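Local coordinates for protein glutamine synthetase (Helicobacter pylori, PDB 5ZLI) that belongs to the type I beta glutamine synthetases, enzymes assembled here as twelve copies of one chain that carries a beta-Grasp domain and a catalytic domain, at residues A319-A324 / P377-A382; E431-D436 / E449-Y454. All blocks are in the same frame, centred on the assembly; numbering follows the deposited sequence.

Contact 1 of 2, residues A319-A324 / P377-A382; sequences AAFTNA and PYLAFA
Thr322, at the end of helix 315-322, comes near Ala380, in the first turn of helix 377-393, their CA atoms lying 4.9 Å apart, and at this close approach Ala380 presents only a methyl group. The CB of Ala380 is that methyl. It meets the main chain of the other helix at Phe321, with Ala380 CB 3.9 Å from Phe321 O, and it also touches the methyl of Thr322, with Ala380 CB 4.0 Å from Thr322 CG2. Thr322 divides its two branches between separate tasks. With chi1 at 52°, CG2 stands anti to the carbonyl carbon and reaches across to the alanine, while OG1 stays on the side of its own chain, near Leu318 O and Asn323 OD1. The side turned to Ala380 is therefore the methyl. One residue back, Phe321 directs its CB at the opposing helix. Its ring comes obliquely to the base of the Leu379 side chain, Phe321 CD1 lying 4.3 Å from Leu379 CB. The exchange is thus van der Waals throughout, and the four residues that make it are all buried. Just beyond Thr322 the chain leaves the helix at Asn323, whose ND2 hydrogen-bonds Phe370 O and so ties the turn to the chain that follows strand 366-368. Within the catalytic domain, Leu379 also packs on Pro114 and Ile117 of helix 114-128, and the Phe321 ring meets Phe446 edge-to-face. Further round helix 377-393, Phe381 rests on helix 238-258 and stacks with Phe136 of strand 133-145, so the contact joins helix 315-322 to helix 377-393, which in turn packs on helices 114-128 and 238-258 and, through Phe136, on strand 133-145.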
ATOM      1  N   ALA B 319      19.374 -51.362  -9.417  1.00 34.88           N
ATOM      2  CA  ALA B 319      19.105 -49.970  -9.070  1.00 33.06           C
ATOM      3  C   ALA B 319      17.866 -49.447  -9.777  1.00 31.21           C
ATOM      4  O   ALA B 319      17.167 -48.601  -9.229  1.00 33.53           O
ATOM      5  CB  ALA B 319      20.307 -49.098  -9.419  1.00 32.95           C
ATOM      6  N   ALA B 320      17.561 -49.974 -10.967  1.00 33.10           N
ATOM      7  CA  ALA B 320      16.363 -49.610 -11.724  1.00 29.74           C
ATOM      8  C   ALA B 320      15.048 -49.896 -10.984  1.00 31.35           C
ATOM      9  O   ALA B 320      14.015 -49.304 -11.322  1.00 27.18           O
ATOM     10  CB  ALA B 320      16.386 -50.319 -13.076  1.00 32.46           C
ATOM     11  N   PHE B 321      15.028 -50.809 -10.020  1.00 30.28           N
ATOM     12  CA  PHE B 321      13.784 -50.966  -9.293  1.00 29.02           C
ATOM     13  C   PHE B 321      13.824 -50.367  -7.907  1.00 32.08           C
ATOM     14  O   PHE B 321      12.765 -49.978  -7.389  1.00 28.48           O
ATOM     15  CB  PHE B 321      13.405 -52.437  -9.171  1.00 35.60           C
ATOM     16  CG  PHE B 321      13.282 -53.129 -10.480  1.00 34.37           C
ATOM     17  CD1 PHE B 321      12.127 -53.017 -11.219  1.00 35.79           C
ATOM     18  CD2 PHE B 321      14.309 -53.924 -10.958  1.00 40.62           C
ATOM     19  CE1 PHE B 321      11.995 -53.667 -12.437  1.00 37.13           C
ATOM     20  CE2 PHE B 321      14.188 -54.583 -12.179  1.00 39.99           C
ATOM     21  CZ  PHE B 321      13.027 -54.461 -12.910  1.00 36.46           C
ATOM     22  N   THR B 322      15.022 -50.290  -7.305  1.00 36.01           N
ATOM     23  CA  THR B 322      15.192 -49.750  -5.962  1.00 34.92           C
ATOM     24  C   THR B 322      15.465 -48.260  -5.956  1.00 33.76           C
ATOM     25  O   THR B 322      15.245 -47.607  -4.926  1.00 33.19           O
ATOM     26  CB  THR B 322      16.349 -50.439  -5.232  1.00 31.14           C
ATOM     27  OG1 THR B 322      17.521 -50.393  -6.046  1.00 32.15           O
ATOM     28  CG2 THR B 322      15.989 -51.871  -4.942  1.00 31.17           C
ATOM     29  N   ASN B 323      15.989 -47.728  -7.068  1.00 36.47           N
ATOM     30  CA  ASN B 323      16.338 -46.306  -7.235  1.00 32.10           C
ATOM     31  C   ASN B 323      15.744 -45.869  -8.573  1.00 34.09           C
ATOM     32  O   ASN B 323      16.466 -45.640  -9.553  1.00 28.54           O
ATOM     33  CB  ASN B 323      17.843 -46.123  -7.170  1.00 26.31           C
ATOM     34  CG  ASN B 323      18.395 -46.618  -5.865  1.00 32.90           C
ATOM     35  OD1 ASN B 323      18.571 -47.827  -5.670  1.00 29.71           O
ATOM     36  ND2 ASN B 323      18.647 -45.694  -4.938  1.00 37.13           N
ATOM     37  N   ALA B 324      14.410 -45.708  -8.575  1.00 35.72           N
ATOM     38  CA  ALA B 324      13.611 -45.740  -9.789  1.00 31.96           C
ATOM     39  C   ALA B 324      13.241 -44.349 -10.296  1.00 33.67           C
ATOM     40  O   ALA B 324      12.387 -44.227 -11.188  1.00 36.63           O
ATOM     41  CB  ALA B 324      12.362 -46.593  -9.556  1.00 33.96           C
ATOM     42  N   PRO B 377       7.749 -50.335  -3.628  1.00 31.11           N
ATOM     43  CA  PRO B 377       8.168 -51.350  -2.639  1.00 32.42           C
ATOM     44  C   PRO B 377       7.935 -52.795  -3.081  1.00 27.14           C
ATOM     45  O   PRO B 377       8.748 -53.676  -2.765  1.00 24.62           O
ATOM     46  CB  PRO B 377       7.323 -50.990  -1.405  1.00 31.17           C
ATOM     47  CG  PRO B 377       6.190 -50.176  -1.947  1.00 31.50           C
ATOM     48  CD  PRO B 377       6.762 -49.400  -3.082  1.00 27.11           C
ATOM     49  N   TYR B 378       6.855 -53.065  -3.810  1.00 27.30           N
ATOM     50  CA  TYR B 378       6.628 -54.419  -4.294  1.00 28.47           C
ATOM     51  C   TYR B 378       7.737 -54.841  -5.248  1.00 28.58           C
ATOM     52  O   TYR B 378       8.448 -55.829  -5.008  1.00 28.52           O
ATOM     53  CB  TYR B 378       5.252 -54.501  -4.944  1.00 26.69           C
ATOM     54  CG  TYR B 378       4.171 -54.134  -3.973  1.00 27.10           C
ATOM     55  CD1 TYR B 378       3.798 -55.021  -2.970  1.00 26.29           C
ATOM     56  CD2 TYR B 378       3.517 -52.911  -4.054  1.00 25.82           C
ATOM     57  CE1 TYR B 378       2.813 -54.703  -2.058  1.00 23.23           C
ATOM     58  CE2 TYR B 378       2.523 -52.593  -3.150  1.00 31.92           C
ATOM     59  CZ  TYR B 378       2.183 -53.503  -2.152  1.00 25.38           C
ATOM     60  OH  TYR B 378       1.220 -53.187  -1.253  1.00 22.96           O
ATOM     61  N   LEU B 379       7.941 -54.050  -6.303  1.00 30.58           N
ATOM     62  CA  LEU B 379       8.956 -54.359  -7.300  1.00 27.94           C
ATOM     63  C   LEU B 379      10.334 -54.381  -6.658  1.00 24.20           C
ATOM     64  O   LEU B 379      11.082 -55.345  -6.829  1.00 26.25           O
ATOM     65  CB  LEU B 379       8.893 -53.333  -8.446  1.00 33.32           C
ATOM     66  CG  LEU B 379       7.572 -53.112  -9.239  1.00 27.40           C
ATOM     67  CD1 LEU B 379       7.802 -52.237 -10.445  1.00 27.38           C
ATOM     68  CD2 LEU B 379       6.891 -54.395  -9.692  1.00 26.35           C
ATOM     69  N   ALA B 380      10.640 -53.381  -5.826  1.00 23.14           N
ATOM     70  CA  ALA B 380      11.932 -53.344  -5.142  1.00 27.33           C
ATOM     71  C   ALA B 380      12.163 -54.628  -4.334  1.00 37.94           C
ATOM     72  O   ALA B 380      13.177 -55.327  -4.517  1.00 33.95           O
ATOM     73  CB  ALA B 380      12.030 -52.110  -4.239  1.00 23.81           C
ATOM     74  N   PHE B 381      11.237 -54.959  -3.427  1.00 30.69           N
ATOM     75  CA  PHE B 381      11.431 -56.154  -2.610  1.00 31.47           C
ATOM     76  C   PHE B 381      11.492 -57.399  -3.481  1.00 33.72           C
ATOM     77  O   PHE B 381      12.418 -58.217  -3.354  1.00 35.11           O
ATOM     78  CB  PHE B 381      10.321 -56.278  -1.575  1.00 31.64           C
ATOM     79  CG  PHE B 381      10.292 -55.164  -0.602  1.00 29.61           C
ATOM     80  CD1 PHE B 381      11.387 -54.334  -0.450  1.00 28.83           C
ATOM     81  CD2 PHE B 381       9.169 -54.925   0.152  1.00 31.35           C
ATOM     82  CE1 PHE B 381      11.361 -53.315   0.437  1.00 24.46           C
ATOM     83  CE2 PHE B 381       9.138 -53.895   1.044  1.00 31.11           C
ATOM     84  CZ  PHE B 381      10.237 -53.093   1.188  1.00 30.98           C
ATOM     85  N   ALA B 382      10.522 -57.544  -4.392  1.00 27.61           N
ATOM     86  CA  ALA B 382      10.524 -58.670  -5.316  1.00 28.46           C
ATOM     87  C   ALA B 382      11.874 -58.815  -5.992  1.00 29.63           C
ATOM     88  O   ALA B 382      12.443 -59.904  -6.032  1.00 33.22           O
ATOM     89  CB  ALA B 382       9.417 -58.509  -6.347  1.00 29.19           C
TER

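Contact 2 of 2, residues E431-D436 / E449-Y454; sequences EEMLAD and EFIQAY
Met433 sends its chain out toward Ile451 with CG anti to the backbone N (chi1 -178°), and a bend at the last torsion (chi3 71°) turns the terminal methyl CE toward Ile451. Ile451 answers with its short branch: CG2 also stands anti to its own backbone N, which aims that methyl across the gap. The two methyls meet with Met433 CE 3.6 Å from Ile451 CG2, the side chains crossing at a slant. Leu434 supplies a second partner for the same methyl. Its CB does not head straight for helix 448-466, but the branch at CG brings CD2 over, to 3.8 Å from Ile451 CG2, and these two side chains run past one another in opposite senses. CG2 of Ile451 rests against two neighbouring methyls, from two consecutive residues of the other helix. At the margin Gln452 starts out pointing away, then folds back at chi2 (-73°) and lays its amide beside the leucine, with Gln452 NE2 4.0 Å from Leu434 CD2. The backbones stay well apart, Leu434 CA and Ile451 CA being 8.1 Å from each other, so side chains do all the bridging between the end of helix 426-434 and helix 448-466, which run in roughly opposite directions. Charged neighbours are engaged elsewhere: Glu432 forms a salt bridge with Arg316, Glu449 one with Lys106, and Asp436 OD1 hydrogen-bonds His314 ND1. What holds these two helices together here is therefore contact between methyl groups, dispersive and without strong directional preference. Met433 and Ile451 are buried, whereas Leu434 and Gln452 remain partly exposed, so the seam grades from an apolar interior to a margin where the amide of Gln452 packs against a hydrocarbon tip without bonding to it.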
ATOM      1  N   GLU B 431      19.681 -49.390 -18.649  1.00 38.73           N
ATOM      2  CA  GLU B 431      20.589 -50.111 -19.530  1.00 40.38           C
ATOM      3  C   GLU B 431      21.200 -51.330 -18.814  1.00 39.68           C
ATOM      4  O   GLU B 431      21.144 -52.456 -19.316  1.00 32.73           O
ATOM      5  CB  GLU B 431      21.642 -49.119 -20.031  1.00 38.02           C
ATOM      6  CG  GLU B 431      21.079 -48.179 -21.108  1.00 43.69           C
ATOM      7  CD  GLU B 431      21.938 -46.936 -21.381  1.00 48.12           C
ATOM      8  OE1 GLU B 431      23.038 -46.779 -20.787  1.00 38.06           O
ATOM      9  OE2 GLU B 431      21.490 -46.108 -22.208  1.00 52.81           O
ATOM     10  N   GLU B 432      21.750 -51.128 -17.615  1.00 40.66           N
ATOM     11  CA  GLU B 432      22.337 -52.248 -16.887  1.00 41.50           C
ATOM     12  C   GLU B 432      21.285 -53.302 -16.586  1.00 42.31           C
ATOM     13  O   GLU B 432      21.578 -54.502 -16.614  1.00 43.76           O
ATOM     14  CB  GLU B 432      23.005 -51.770 -15.597  1.00 38.99           C
ATOM     15  CG  GLU B 432      24.113 -50.779 -15.890  1.00 40.26           C
ATOM     16  CD  GLU B 432      25.465 -51.394 -16.069  1.00 43.00           C
ATOM     17  OE1 GLU B 432      25.715 -52.474 -15.498  1.00 50.46           O
ATOM     18  OE2 GLU B 432      26.265 -50.809 -16.839  1.00 47.02           O
ATOM     19  N   MET B 433      20.063 -52.881 -16.268  1.00 35.02           N
ATOM     20  CA  MET B 433      19.025 -53.874 -16.033  1.00 36.52           C
ATOM     21  C   MET B 433      18.665 -54.610 -17.306  1.00 42.45           C
ATOM     22  O   MET B 433      18.539 -55.838 -17.315  1.00 47.44           O
ATOM     23  CB  MET B 433      17.768 -53.258 -15.462  1.00 35.71           C
ATOM     24  CG  MET B 433      16.759 -54.359 -15.199  1.00 42.71           C
ATOM     25  SD  MET B 433      15.043 -53.861 -15.281  1.00 53.71           S
ATOM     26  CE  MET B 433      14.842 -53.593 -17.032  1.00 40.70           C
ATOM     27  N   LEU B 434      18.454 -53.864 -18.387  1.00 43.54           N
ATOM     28  CA  LEU B 434      18.001 -54.482 -19.621  1.00 39.83           C
ATOM     29  C   LEU B 434      19.041 -55.430 -20.182  1.00 43.55           C
ATOM     30  O   LEU B 434      18.683 -56.388 -20.869  1.00 51.48           O
ATOM     31  CB  LEU B 434      17.673 -53.400 -20.640  1.00 38.62           C
ATOM     32  CG  LEU B 434      16.400 -52.637 -20.333  1.00 39.09           C
ATOM     33  CD1 LEU B 434      16.211 -51.466 -21.302  1.00 38.41           C
ATOM     34  CD2 LEU B 434      15.262 -53.612 -20.456  1.00 47.04           C
ATOM     35  N   ALA B 435      20.313 -55.207 -19.882  1.00 44.58           N
ATOM     36  CA  ALA B 435      21.383 -56.090 -20.319  1.00 41.03           C
ATOM     37  C   ALA B 435      21.653 -57.219 -19.333  1.00 44.77           C
ATOM     38  O   ALA B 435      22.571 -58.013 -19.546  1.00 49.65           O
ATOM     39  CB  ALA B 435      22.653 -55.295 -20.561  1.00 35.32           C
ATOM     40  N   ASP B 436      20.876 -57.311 -18.267  1.00 49.61           N
ATOM     41  CA  ASP B 436      20.983 -58.352 -17.247  1.00 47.75           C
ATOM     42  C   ASP B 436      19.603 -58.502 -16.631  1.00 51.55           C
ATOM     43  O   ASP B 436      19.284 -57.931 -15.585  1.00 50.22           O
ATOM     44  CB  ASP B 436      21.979 -58.023 -16.143  1.00 44.57           C
ATOM     45  CG  ASP B 436      22.289 -59.219 -15.317  1.00 54.63           C
ATOM     46  OD1 ASP B 436      23.004 -59.077 -14.298  1.00 61.11           O
ATOM     47  OD2 ASP B 436      21.706 -60.282 -15.635  1.00 58.49           O
ATOM     48  N   GLU B 449       7.109 -58.867 -21.021  1.00 42.50           N
ATOM     49  CA  GLU B 449       6.184 -57.777 -21.328  1.00 41.32           C
ATOM     50  C   GLU B 449       6.261 -56.698 -20.256  1.00 38.82           C
ATOM     51  O   GLU B 449       6.490 -55.524 -20.563  1.00 38.73           O
ATOM     52  CB  GLU B 449       4.766 -58.312 -21.500  1.00 42.74           C
ATOM     53  CG  GLU B 449       4.440 -58.553 -22.972  1.00 55.55           C
ATOM     54  CD  GLU B 449       3.444 -59.682 -23.218  1.00 62.11           C
ATOM     55  OE1 GLU B 449       3.476 -60.277 -24.325  1.00 59.03           O
ATOM     56  OE2 GLU B 449       2.632 -59.970 -22.314  1.00 60.15           O
ATOM     57  N   PHE B 450       6.166 -57.092 -18.983  1.00 37.03           N
ATOM     58  CA  PHE B 450       6.297 -56.111 -17.902  1.00 39.02           C
ATOM     59  C   PHE B 450       7.612 -55.326 -17.996  1.00 31.76           C
ATOM     60  O   PHE B 450       7.599 -54.097 -17.919  1.00 33.29           O
ATOM     61  CB  PHE B 450       6.185 -56.784 -16.523  1.00 32.59           C
ATOM     62  CG  PHE B 450       6.593 -55.876 -15.368  1.00 27.28           C
ATOM     63  CD1 PHE B 450       5.715 -54.937 -14.852  1.00 29.29           C
ATOM     64  CD2 PHE B 450       7.878 -55.922 -14.844  1.00 22.50           C
ATOM     65  CE1 PHE B 450       6.104 -54.097 -13.813  1.00 24.22           C
ATOM     66  CE2 PHE B 450       8.251 -55.082 -13.827  1.00 23.96           C
ATOM     67  CZ  PHE B 450       7.366 -54.164 -13.320  1.00 22.58           C
ATOM     68  N   ILE B 451       8.753 -56.016 -18.136  1.00 29.59           N
ATOM     69  CA  ILE B 451      10.052 -55.336 -18.141  1.00 27.04           C
ATOM     70  C   ILE B 451      10.095 -54.284 -19.223  1.00 34.11           C
ATOM     71  O   ILE B 451      10.655 -53.200 -19.045  1.00 37.16           O
ATOM     72  CB  ILE B 451      11.213 -56.330 -18.339  1.00 34.94           C
ATOM     73  CG1 ILE B 451      11.478 -57.186 -17.092  1.00 40.38           C
ATOM     74  CG2 ILE B 451      12.482 -55.606 -18.820  1.00 26.45           C
ATOM     75  CD1 ILE B 451      12.419 -58.384 -17.364  1.00 35.19           C
ATOM     76  N   GLN B 452       9.536 -54.596 -20.380  1.00 38.63           N
ATOM     77  CA  GLN B 452       9.541 -53.617 -21.449  1.00 32.55           C
ATOM     78  C   GLN B 452       8.583 -52.490 -21.115  1.00 31.83           C
ATOM     79  O   GLN B 452       8.901 -51.317 -21.334  1.00 36.16           O
ATOM     80  CB  GLN B 452       9.193 -54.336 -22.754  1.00 30.67           C
ATOM     81  CG  GLN B 452      10.262 -55.377 -23.133  1.00 36.93           C
ATOM     82  CD  GLN B 452      11.564 -54.744 -23.639  1.00 39.55           C
ATOM     83  OE1 GLN B 452      11.525 -53.843 -24.483  1.00 43.11           O
ATOM     84  NE2 GLN B 452      12.709 -55.206 -23.132  1.00 33.46           N
ATOM     85  N   ALA B 453       7.464 -52.813 -20.468  1.00 29.08           N
ATOM     86  CA  ALA B 453       6.592 -51.754 -19.985  1.00 33.08           C
ATOM     87  C   ALA B 453       7.322 -50.902 -18.947  1.00 29.39           C
ATOM     88  O   ALA B 453       7.382 -49.680 -19.068  1.00 28.58           O
ATOM     89  CB  ALA B 453       5.309 -52.356 -19.399  1.00 27.56           C
ATOM     90  N   TYR B 454       7.972 -51.537 -17.978  1.00 31.89           N
ATOM     91  CA  TYR B 454       8.643 -50.764 -16.950  1.00 29.72           C
ATOM     92  C   TYR B 454       9.729 -49.909 -17.561  1.00 26.12           C
ATOM     93  O   TYR B 454       9.935 -48.775 -17.143  1.00 29.08           O
ATOM     94  CB  TYR B 454       9.220 -51.694 -15.889  1.00 28.51           C
ATOM     95  CG  TYR B 454       9.860 -50.988 -14.700  1.00 25.45           C
ATOM     96  CD1 TYR B 454       9.097 -50.673 -13.585  1.00 25.86           C
ATOM     97  CD2 TYR B 454      11.218 -50.673 -14.677  1.00 24.73           C
ATOM     98  CE1 TYR B 454       9.648 -50.057 -12.490  1.00 29.30           C
ATOM     99  CE2 TYR B 454      11.789 -50.042 -13.573  1.00 27.32           C
ATOM    100  CZ  TYR B 454      10.987 -49.738 -12.477  1.00 30.63           C
ATOM    101  OH  TYR B 454      11.484 -49.114 -11.350  1.00 30.40           O
TER

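In the fold
Contact 1 lies deep in the chain, about 7 Å from its centre, and contact 2 farther out, about 19 Å from it; the centres of the two contacts are 12 Å apart. They share one patch of the catalytic domain and touch through both pairs of segments. Tyr454 OH probably hydrogen-bonds Ala320 O, at 2.5 Å, and its ring meets that of Phe321 with planes at about 35°. Phe321 also packs on Met433 through CZ and SD. On the 377-382 side, Leu379 CD1 lies 3.5 Å from Phe450 CZ. Helix 448-466 therefore packs against both partners of contact 1, while helix 426-434 backs helix 315-322, making a continuous four-helix cluster.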